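Long-range contacts in monoacylglycerol lipase (Palaeococcus ferrophilus, PDB 6QE2), which hydrolyses monoacylglycerols to glycerol and free fatty acid, probably by the serine-hydrolase mechanism of the alpha/beta-hydrolase superfamily: residues 2-7 with 45-50; 96-101 with 185-190; 149-154 with 236-241. All blocks are in the same frame, centred on the assembly; numbering follows the deposited sequence.

Overall arrangement
The three contacts lie well apart: contacts 1 and 2 approach to about 9 Å between nearest atoms, contacts 2 and 3 only to about 17 Å, on opposite sides of the chain's centre. All are partly buried, contact 1 the most, with five of nine touching residues buried. It belongs to the central sheet, pairing the edge strand 5-8 with strand 42-46 through backbone hydrogen bonds. Contact 2 joins the C-terminal ends of helices 88-99 and 171-186, where an arginine lies over a backbone carbonyl. Contact 3 ties the start of helix 153-161 to the loop before helix 242-256 through salt bridges, an asparagine-to-backbone hydrogen bond and water.

Contact 1 (2-7 with 45-50)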
loop_
_atom_site.group_PDB
_atom_site.type_symbol
_atom_site.label_atom_id
_atom_site.label_comp_id
_atom_site.label_asym_id
_atom_site.label_seq_id
_atom_site.Cartn_x
_atom_site.Cartn_y
_atom_site.Cartn_z
ATOM N N GLU A 2 18.255 -1.127 -10.544
ATOM C CA GLU A 2 18.491 0.164 -9.928
ATOM C C GLU A 2 17.164 0.881 -9.812
ATOM O O GLU A 2 16.674 1.444 -10.773
ATOM C CB GLU A 2 19.492 0.979 -10.739
ATOM C CG GLU A 2 20.905 0.437 -10.622
ATOM C CD GLU A 2 21.946 1.247 -11.369
ATOM O OE1 GLU A 2 21.667 2.397 -11.747
ATOM O OE2 GLU A 2 23.058 0.726 -11.567
ATOM N N LEU A 3 16.585 0.852 -8.627
ATOM C CA LEU A 3 15.302 1.476 -8.401
ATOM C C LEU A 3 15.383 2.962 -8.194
ATOM O O LEU A 3 16.444 3.515 -7.972
ATOM C CB LEU A 3 14.663 0.904 -7.149
ATOM C CG LEU A 3 14.358 -0.573 -7.059
ATOM C CD1 LEU A 3 13.965 -0.853 -5.623
ATOM C CD2 LEU A 3 13.213 -0.890 -7.991
ATOM N N TYR A 4 14.227 3.603 -8.260
ATOM C CA TYR A 4 14.154 5.017 -7.988
ATOM C C TYR A 4 13.905 5.089 -6.494
ATOM O O TYR A 4 12.886 4.607 -6.008
ATOM C CB TYR A 4 13.006 5.684 -8.736
ATOM C CG TYR A 4 12.612 6.997 -8.109
ATOM C CD1 TYR A 4 13.320 8.158 -8.382
ATOM C CD2 TYR A 4 11.555 7.070 -7.220
ATOM C CE1 TYR A 4 12.973 9.358 -7.798
ATOM C CE2 TYR A 4 11.199 8.266 -6.632
ATOM C CZ TYR A 4 11.912 9.406 -6.924
ATOM O OH TYR A 4 11.558 10.598 -6.337
ATOM N N ARG A 5 14.856 5.657 -5.767
ATOM C CA ARG A 5 14.749 5.793 -4.326
ATOM C C ARG A 5 14.999 7.243 -3.961
ATOM O O ARG A 5 15.873 7.886 -4.535
ATOM C CB ARG A 5 15.791 4.920 -3.627
ATOM C CG ARG A 5 15.735 3.440 -3.967
ATOM C CD ARG A 5 17.054 2.778 -3.605
ATOM N NE ARG A 5 17.029 1.330 -3.771
ATOM C CZ ARG A 5 16.888 0.469 -2.772
ATOM N NH1 ARG A 5 16.754 0.910 -1.530
ATOM N NH2 ARG A 5 16.879 -0.833 -3.011
ATOM N N ALA A 6 14.236 7.765 -3.011
ATOM C CA ALA A 6 14.432 9.138 -2.607
ATOM C C ALA A 6 14.162 9.342 -1.131
ATOM O O ALA A 6 13.215 8.797 -0.594
ATOM C CB ALA A 6 13.538 10.050 -3.419
ATOM N N LYS A 7 15.019 10.117 -0.482
ATOM C CA LYS A 7 14.808 10.432 0.922
ATOM C C LYS A 7 14.396 11.892 1.041
ATOM O O LYS A 7 15.010 12.768 0.428
ATOM C CB LYS A 7 16.069 10.174 1.757
ATOM C CG LYS A 7 16.538 8.723 1.760
ATOM C CD LYS A 7 17.581 8.503 2.850
ATOM C CE LYS A 7 18.957 8.972 2.434
ATOM N NZ LYS A 7 20.012 8.060 2.958
ATOM N N ALA A 45 11.110 7.094 0.130
ATOM C CA ALA A 45 10.202 6.716 -0.940
ATOM C C ALA A 45 10.946 5.895 -1.980
ATOM O O ALA A 45 12.147 6.072 -2.198
ATOM C CB ALA A 45 9.583 7.952 -1.599
ATOM N N PHE A 46 10.218 4.993 -2.628
ATOM C CA PHE A 46 10.775 4.265 -3.755
ATOM C C PHE A 46 9.631 3.936 -4.697
ATOM O O PHE A 46 8.467 3.905 -4.298
ATOM C CB PHE A 46 11.500 2.977 -3.326
ATOM C CG PHE A 46 10.576 1.899 -2.797
ATOM C CD1 PHE A 46 10.185 1.884 -1.466
ATOM C CD2 PHE A 46 10.085 0.914 -3.642
ATOM C CE1 PHE A 46 9.330 0.899 -0.986
ATOM C CE2 PHE A 46 9.222 -0.070 -3.170
ATOM C CZ PHE A 46 8.845 -0.074 -1.839
ATOM N N ASP A 47 9.971 3.694 -5.955
ATOM C CA ASP A 47 9.012 3.186 -6.923
ATOM C C ASP A 47 9.278 1.703 -7.128
ATOM O O ASP A 47 10.427 1.293 -7.314
ATOM C CB ASP A 47 9.100 3.957 -8.243
ATOM C CG ASP A 47 8.515 5.362 -8.138
ATOM O OD1 ASP A 47 7.961 5.700 -7.071
ATOM O OD2 ASP A 47 8.597 6.130 -9.121
ATOM N N TRP A 48 8.219 0.895 -7.026
ATOM C CA TRP A 48 8.334 -0.541 -7.237
ATOM C C TRP A 48 8.967 -0.849 -8.587
ATOM O O TRP A 48 8.844 -0.053 -9.526
ATOM C CB TRP A 48 6.965 -1.212 -7.220
ATOM C CG TRP A 48 6.237 -1.338 -5.918
ATOM C CD1 TRP A 48 5.941 -0.344 -5.025
ATOM C CD2 TRP A 48 5.609 -2.524 -5.417
ATOM N NE1 TRP A 48 5.199 -0.850 -3.984
ATOM C CE2 TRP A 48 4.977 -2.186 -4.202
ATOM C CE3 TRP A 48 5.526 -3.845 -5.875
ATOM C CZ2 TRP A 48 4.279 -3.121 -3.436
ATOM C CZ3 TRP A 48 4.826 -4.771 -5.116
ATOM C CH2 TRP A 48 4.216 -4.406 -3.907
ATOM N N PRO A 49 9.605 -2.007 -8.730
ATOM C CA PRO A 49 9.983 -2.477 -10.066
ATOM C C PRO A 49 8.772 -2.455 -10.987
ATOM O O PRO A 49 7.653 -2.774 -10.574
ATOM C CB PRO A 49 10.475 -3.906 -9.811
ATOM C CG PRO A 49 10.889 -3.920 -8.368
ATOM C CD PRO A 49 9.971 -2.959 -7.669
ATOM N N GLY A 50 8.990 -2.035 -12.232
ATOM C CA GLY A 50 7.884 -1.974 -13.172
ATOM C C GLY A 50 6.888 -0.877 -12.893
ATOM O O GLY A 50 5.750 -0.944 -13.370
#
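Arg5 and Phe46 form a non-hydrogen-bonded antiparallel pair and Ala6 and Ala45 the hydrogen-bonded pair next to it, in which Ala6 N donates to Ala45 O and Ala45 N to Ala6 O, both at 2.8 Å. One residue beyond Phe46, Asp47 N donates to Tyr4 O at 3.1 Å, in the carbonyl plane. The same Tyr4 O also receives a CA-H...O contact from Phe46 CA, 3.1 Å away, so two neighbouring residues of 45-50 converge on one carbonyl. Among the side chains, Tyr4 and Asp47 meet most closely. The tyrosine CG stands anti to its backbone N (chi1 160°), which brings CD2 to 3.6 Å from Asp47 CG; ring and carboxylate planes are 42° apart, and the approach is oblique to the ring. The carboxylate oxygens themselves turn to other partners, OD1 to Ser26 OG and OD2 to Lys53 N, so each oxygen of the buried acid has a hydrogen-bond partner of its own. Replacing Asp47 by alanine would probably leave Ser26 OG and Lys53 N without this acceptor and open a gap beside Tyr4 CD2. Leu3 adds an apolar contact, its CD2 branch reaching Pro49 CG at 3.8 Å and lying 3.6 Å from Asp47 O. Arg5 and Phe46 leave the same side of the sheet, as do Ala6 and Ala45 the other. The arginine chain runs out extended to Tyr44 OH and Ser72 OG. Strand 5-8 is the outermost strand here, and strand 42-46 separates it from strand 15-19, where Phe46 packs on Val19; helix 63-77 takes Leu3 and Pro49 on Ile69 and Arg5 on Ile73.

Contact 2 (96-101 with 185-190)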
loop_
_atom_site.group_PDB
_atom_site.type_symbol
_atom_site.label_atom_id
_atom_site.label_comp_id
_atom_site.label_asym_id
_atom_site.label_seq_id
_atom_site.Cartn_x
_atom_site.Cartn_y
_atom_site.Cartn_z
ATOM N N TYR A 96 4.810 -7.413 5.538
ATOM C CA TYR A 96 6.118 -7.153 6.123
ATOM C C TYR A 96 6.048 -7.193 7.645
ATOM O O TYR A 96 6.920 -7.781 8.297
ATOM C CB TYR A 96 6.660 -5.811 5.644
ATOM C CG TYR A 96 8.153 -5.711 5.863
ATOM C CD1 TYR A 96 9.043 -6.149 4.891
ATOM C CD2 TYR A 96 8.672 -5.231 7.060
ATOM C CE1 TYR A 96 10.410 -6.091 5.088
ATOM C CE2 TYR A 96 10.047 -5.162 7.262
ATOM C CZ TYR A 96 10.905 -5.598 6.274
ATOM O OH TYR A 96 12.269 -5.544 6.465
ATOM N N ALA A 97 5.010 -6.582 8.227
ATOM C CA ALA A 97 4.837 -6.618 9.674
ATOM C C ALA A 97 4.629 -8.032 10.190
ATOM O O ALA A 97 4.926 -8.309 11.358
ATOM C CB ALA A 97 3.663 -5.724 10.084
ATOM N N GLU A 98 4.153 -8.937 9.333
ATOM C CA GLU A 98 3.947 -10.325 9.720
ATOM C C GLU A 98 5.218 -11.154 9.581
ATOM O O GLU A 98 5.490 -12.019 10.420
ATOM C CB GLU A 98 2.828 -10.925 8.874
ATOM C CG GLU A 98 1.473 -10.428 9.310
ATOM C CD GLU A 98 0.357 -10.783 8.363
ATOM O OE1 GLU A 98 0.627 -11.296 7.260
ATOM O OE2 GLU A 98 -0.806 -10.539 8.733
ATOM N N THR A 99 6.010 -10.904 8.539
ATOM C CA THR A 99 7.162 -11.746 8.235
ATOM C C THR A 99 8.489 -11.195 8.744
ATOM O O THR A 99 9.451 -11.961 8.856
ATOM C CB THR A 99 7.259 -11.970 6.725
ATOM O OG1 THR A 99 7.354 -10.705 6.068
ATOM C CG2 THR A 99 6.020 -12.715 6.213
ATOM N N ARG A 100 8.571 -9.894 9.026
ATOM C CA ARG A 100 9.711 -9.281 9.710
ATOM C C ARG A 100 9.198 -8.545 10.948
ATOM O O ARG A 100 9.357 -7.323 11.065
ATOM C CB ARG A 100 10.459 -8.320 8.788
ATOM C CG ARG A 100 11.250 -8.965 7.652
ATOM C CD ARG A 100 10.365 -9.382 6.461
ATOM N NE ARG A 100 11.133 -9.457 5.214
ATOM C CZ ARG A 100 10.745 -10.123 4.126
ATOM N NH1 ARG A 100 9.590 -10.782 4.117
ATOM N NH2 ARG A 100 11.514 -10.129 3.039
ATOM N N PRO A 101 8.586 -9.262 11.898
ATOM C CA PRO A 101 7.767 -8.584 12.919
ATOM C C PRO A 101 8.539 -7.639 13.815
ATOM O O PRO A 101 7.951 -6.675 14.324
ATOM C CB PRO A 101 7.170 -9.746 13.730
ATOM C CG PRO A 101 7.439 -10.978 12.947
ATOM C CD PRO A 101 8.629 -10.721 12.103
ATOM N N HIS A 185 -4.302 -12.638 6.227
ATOM C CA HIS A 185 -5.253 -13.007 7.262
ATOM C C HIS A 185 -4.740 -14.170 8.100
ATOM O O HIS A 185 -4.860 -14.151 9.329
ATOM C CB HIS A 185 -6.594 -13.340 6.623
ATOM C CG HIS A 185 -7.265 -12.162 5.990
ATOM N ND1 HIS A 185 -7.916 -11.195 6.727
ATOM C CD2 HIS A 185 -7.386 -11.792 4.694
ATOM C CE1 HIS A 185 -8.413 -10.282 5.911
ATOM N NE2 HIS A 185 -8.105 -10.622 4.671
ATOM N N LYS A 186 -4.141 -15.177 7.457
ATOM C CA LYS A 186 -3.712 -16.372 8.180
ATOM C C LYS A 186 -2.635 -16.054 9.210
ATOM O O LYS A 186 -2.607 -16.658 10.290
ATOM C CB LYS A 186 -3.211 -17.433 7.200
ATOM C CG LYS A 186 -4.315 -18.096 6.405
ATOM C CD LYS A 186 -3.761 -19.140 5.452
ATOM C CE LYS A 186 -4.877 -19.815 4.677
ATOM N NZ LYS A 186 -4.352 -20.787 3.677
ATOM N N GLU A 187 -1.744 -15.110 8.901
ATOM C CA GLU A 187 -0.608 -14.791 9.753
ATOM C C GLU A 187 -0.814 -13.518 10.570
ATOM O O GLU A 187 0.166 -12.945 11.062
ATOM C CB GLU A 187 0.661 -14.683 8.905
ATOM C CG GLU A 187 0.943 -15.932 8.087
ATOM C CD GLU A 187 2.286 -15.899 7.382
ATOM O OE1 GLU A 187 3.066 -14.945 7.600
ATOM O OE2 GLU A 187 2.563 -16.834 6.601
ATOM N N ALA A 188 -2.067 -13.085 10.744
ATOM C CA ALA A 188 -2.348 -11.820 11.421
ATOM C C ALA A 188 -1.752 -11.783 12.825
ATOM O O ALA A 188 -1.292 -10.728 13.284
ATOM C CB ALA A 188 -3.858 -11.588 11.477
ATOM N N GLU A 189 -1.739 -12.923 13.518
ATOM C CA GLU A 189 -1.224 -12.977 14.882
ATOM C C GLU A 189 0.286 -12.779 14.967
ATOM O O GLU A 189 0.805 -12.599 16.074
ATOM C CB GLU A 189 -1.614 -14.302 15.540
ATOM C CG GLU A 189 -3.115 -14.499 15.635
ATOM C CD GLU A 189 -3.517 -15.529 16.674
ATOM O OE1 GLU A 189 -2.633 -16.249 17.182
ATOM O OE2 GLU A 189 -4.723 -15.612 16.987
ATOM N N ARG A 190 1.004 -12.817 13.845
ATOM C CA ARG A 190 2.447 -12.611 13.870
ATOM C C ARG A 190 2.832 -11.149 14.065
ATOM O O ARG A 190 3.975 -10.870 14.441
ATOM C CB ARG A 190 3.082 -13.130 12.577
ATOM C CG ARG A 190 2.868 -14.610 12.338
ATOM C CD ARG A 190 3.641 -15.107 11.120
ATOM N NE ARG A 190 5.087 -15.046 11.300
ATOM C CZ ARG A 190 5.965 -15.157 10.307
ATOM N NH1 ARG A 190 5.540 -15.329 9.062
ATOM N NH2 ARG A 190 7.268 -15.094 10.555
HETATM O O HOH W 1 9.337 -14.805 8.400
#
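The guanidinium of Arg190 lies with one face over the end of helix 88-99: Glu98 O sits 3.1 Å above its plane, over the centre, and is 3.2 Å from Arg190 CZ. The oxygen thus faces the flat group from above, and the angle to NE is too poor for a hydrogen bond. A bend at chi3 (66°) folds the arginine back across this carbonyl, while its edge is used in plane. There NH1 forms a salt bridge with Glu187 OE1 at 2.9 Å, meeting that oxygen from above the carboxylate plane, and NH2 donates to water 1, which in turn donates to Thr99 O. The water therefore links the two segments. Thr99 adds its methyl CG2, 3.9 Å from Arg190 NH1. Glu98, extended beyond CG, runs alongside the backbone of 187-188, with CG 3.3 Å from Glu187 O and OE2 against Ala188 CA. Its carboxylate is turned 41° from that of Glu187, and the two OE1 atoms are 4.4 Å apart; Arg95 NH1 forms salt bridges with both, which probably offsets the repulsion between the acids. Pro101 packs against the 3-10 turn, its CB 3.5 Å from Arg190 O. Two helix C-termini meet here, Arg100 and Glu187 each being the first residue to leave helical geometry. Helix 88-99 begins within the GxSxG sequence of a probable nucleophile elbow, just after strand 82-86, a hallmark of the alpha/beta-hydrolase fold; the contact lies at the helix's far end.

Contact 3 (149-154 with 236-241); sequences LSRNPD and FEDPEW
Asp238 OD1 is gripped by three donors: Arg151 NH2 at 2.9 Å, nearly straight (168°), and, more weakly, the backbone N atoms of Glu240 and Trp241. Its partner oxygen OD2 takes Arg151 NE, also at 2.9 Å, so the arginine holds the carboxylate side-on with two nitrogens, each directed at a syn lone pair. The planes are 17° apart. Water 3 joins the grip, donating to OD2 while accepting from Arg151 N. A bent chain (chi3 -65°) carries the guanidinium on to a second acid, and NH2 reaches Glu240 OE1 at 3.0 Å, on the anti side and out of the carboxylate plane. Arg151, Asp238 and Glu240 thus form a salt-bridge network. It lies between two connecting regions of the alpha/beta-hydrolase fold: residues 236-241 follow the probable catalytic His233 and lead into helix 242-256, while the other segment, 149-154, runs into the start of helix 153-161. There Asn152 is the N-cap, its OD1 accepting from Asp154 N, while ND2 donates across the contact to Glu237 O at 3.2 Å, in the carbonyl plane. Ser150 OG accepts from Asn152 N in an ST turn and is also joined through water 2 to Glu237 N. Pro239 packs against the base of the arginine side chain, its CD 4.0 Å from Arg151 CB.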
loop_
_atom_site.group_PDB
_atom_site.type_symbol
_atom_site.label_atom_id
_atom_site.label_comp_id
_atom_site.label_asym_id
_atom_site.label_seq_id
_atom_site.Cartn_x
_atom_site.Cartn_y
_atom_site.Cartn_z
ATOM N N LEU A 149 -11.779 5.236 -8.037
ATOM C CA LEU A 149 -10.654 5.589 -7.176
ATOM C C LEU A 149 -11.011 6.660 -6.156
ATOM O O LEU A 149 -10.591 6.576 -4.997
ATOM C CB LEU A 149 -9.477 6.063 -8.025
ATOM C CG LEU A 149 -8.761 4.999 -8.848
ATOM C CD1 LEU A 149 -7.780 5.685 -9.776
ATOM C CD2 LEU A 149 -8.043 4.021 -7.938
ATOM N N SER A 150 -11.777 7.671 -6.560
ATOM C CA SER A 150 -11.963 8.841 -5.716
ATOM C C SER A 150 -13.260 9.547 -6.073
ATOM O O SER A 150 -13.645 9.598 -7.244
ATOM C CB SER A 150 -10.789 9.817 -5.865
ATOM O OG SER A 150 -11.032 11.020 -5.154
ATOM N N ARG A 151 -13.921 10.095 -5.052
ATOM C CA ARG A 151 -15.058 10.978 -5.271
ATOM C C ARG A 151 -14.650 12.333 -5.841
ATOM O O ARG A 151 -15.529 13.115 -6.220
ATOM C CB ARG A 151 -15.822 11.162 -3.961
ATOM C CG ARG A 151 -16.448 9.877 -3.452
ATOM C CD ARG A 151 -17.470 10.142 -2.364
ATOM N NE ARG A 151 -16.866 10.699 -1.159
ATOM C CZ ARG A 151 -17.548 10.992 -0.058
ATOM N NH1 ARG A 151 -18.864 10.780 -0.011
ATOM N NH2 ARG A 151 -16.920 11.494 0.998
ATOM N N ASN A 152 -13.350 12.627 -5.905
ATOM C CA ASN A 152 -12.855 13.872 -6.480
ATOM C C ASN A 152 -12.627 13.667 -7.972
ATOM O O ASN A 152 -11.692 12.945 -8.349
ATOM C CB ASN A 152 -11.560 14.290 -5.789
ATOM C CG ASN A 152 -10.998 15.613 -6.299
ATOM O OD1 ASN A 152 -11.350 16.099 -7.373
ATOM N ND2 ASN A 152 -10.107 16.202 -5.511
ATOM N N PRO A 153 -13.450 14.260 -8.818
ATOM C CA PRO A 153 -13.295 14.059 -10.258
ATOM C C PRO A 153 -11.952 14.542 -10.799
ATOM O O PRO A 153 -11.436 13.956 -11.736
ATOM C CB PRO A 153 -14.458 14.853 -10.850
ATOM C CG PRO A 153 -14.811 15.846 -9.803
ATOM C CD PRO A 153 -14.558 15.169 -8.499
ATOM N N ASP A 154 -11.394 15.587 -10.203
ATOM C CA ASP A 154 -10.115 16.120 -10.644
ATOM C C ASP A 154 -8.969 15.166 -10.294
ATOM O O ASP A 154 -7.974 15.090 -11.001
ATOM C CB ASP A 154 -9.878 17.502 -10.045
ATOM C CG ASP A 154 -10.792 18.558 -10.639
ATOM O OD1 ASP A 154 -11.371 19.345 -9.864
ATOM O OD2 ASP A 154 -10.936 18.601 -11.877
ATOM N N PHE A 236 -7.107 10.059 -0.078
ATOM C CA PHE A 236 -6.121 11.143 -0.017
ATOM C C PHE A 236 -6.669 12.464 -0.529
ATOM O O PHE A 236 -6.350 13.528 0.019
ATOM C CB PHE A 236 -4.876 10.779 -0.830
ATOM C CG PHE A 236 -4.176 9.546 -0.359
ATOM C CD1 PHE A 236 -4.547 8.299 -0.831
ATOM C CD2 PHE A 236 -3.127 9.634 0.543
ATOM C CE1 PHE A 236 -3.896 7.159 -0.401
ATOM C CE2 PHE A 236 -2.475 8.498 0.980
ATOM C CZ PHE A 236 -2.861 7.256 0.507
ATOM N N GLU A 237 -7.399 12.400 -1.636
ATOM C CA GLU A 237 -7.959 13.586 -2.267
ATOM C C GLU A 237 -9.476 13.707 -2.147
ATOM O O GLU A 237 -10.087 14.502 -2.853
ATOM C CB GLU A 237 -7.519 13.659 -3.729
ATOM C CG GLU A 237 -6.042 13.357 -3.926
ATOM C CD GLU A 237 -5.584 13.550 -5.356
ATOM O OE1 GLU A 237 -5.476 14.713 -5.794
ATOM O OE2 GLU A 237 -5.322 12.542 -6.038
ATOM N N ASP A 238 -10.081 12.917 -1.269
ATOM C CA ASP A 238 -11.527 12.965 -1.098
ATOM C C ASP A 238 -11.895 14.363 -0.634
ATOM O O ASP A 238 -11.249 14.911 0.255
ATOM C CB ASP A 238 -11.968 11.944 -0.052
ATOM C CG ASP A 238 -13.469 11.751 -0.021
ATOM O OD1 ASP A 238 -14.127 12.332 0.862
ATOM O OD2 ASP A 238 -13.988 11.016 -0.882
ATOM N N PRO A 239 -13.000 14.908 -1.212
ATOM C CA PRO A 239 -13.465 16.259 -0.859
ATOM C C PRO A 239 -13.850 16.378 0.586
ATOM O O PRO A 239 -13.478 17.357 1.243
ATOM C CB PRO A 239 -14.680 16.452 -1.788
ATOM C CG PRO A 239 -14.450 15.445 -2.951
ATOM C CD PRO A 239 -13.894 14.266 -2.217
ATOM N N GLU A 240 -14.507 15.368 1.120
ATOM C CA GLU A 240 -14.957 15.409 2.505
ATOM C C GLU A 240 -13.850 15.020 3.469
ATOM O O GLU A 240 -13.698 15.647 4.524
ATOM C CB GLU A 240 -16.162 14.483 2.674
ATOM C CG GLU A 240 -16.691 14.418 4.077
ATOM C CD GLU A 240 -17.932 13.571 4.202
ATOM O OE1 GLU A 240 -18.359 12.949 3.184
ATOM O OE2 GLU A 240 -18.474 13.494 5.334
ATOM N N TRP A 241 -13.002 14.053 3.100
ATOM C CA TRP A 241 -12.152 13.405 4.080
ATOM C C TRP A 241 -10.642 13.547 3.863
ATOM O O TRP A 241 -9.876 13.122 4.736
ATOM C CB TRP A 241 -12.485 11.905 4.090
ATOM C CG TRP A 241 -13.847 11.594 4.558
ATOM C CD1 TRP A 241 -14.835 10.992 3.858
ATOM C CD2 TRP A 241 -14.354 11.811 5.873
ATOM N NE1 TRP A 241 -15.943 10.814 4.665
ATOM C CE2 TRP A 241 -15.667 11.295 5.910
ATOM C CE3 TRP A 241 -13.813 12.367 7.032
ATOM C CZ2 TRP A 241 -16.451 11.359 7.040
ATOM C CZ3 TRP A 241 -14.578 12.414 8.167
ATOM C CH2 TRP A 241 -15.896 11.922 8.162
HETATM O O HOH W 2 -9.097 10.646 -3.444
HETATM O O HOH W 3 -12.790 9.133 -2.367
HETATM O O HOH W 4 -19.933 11.173 2.787
#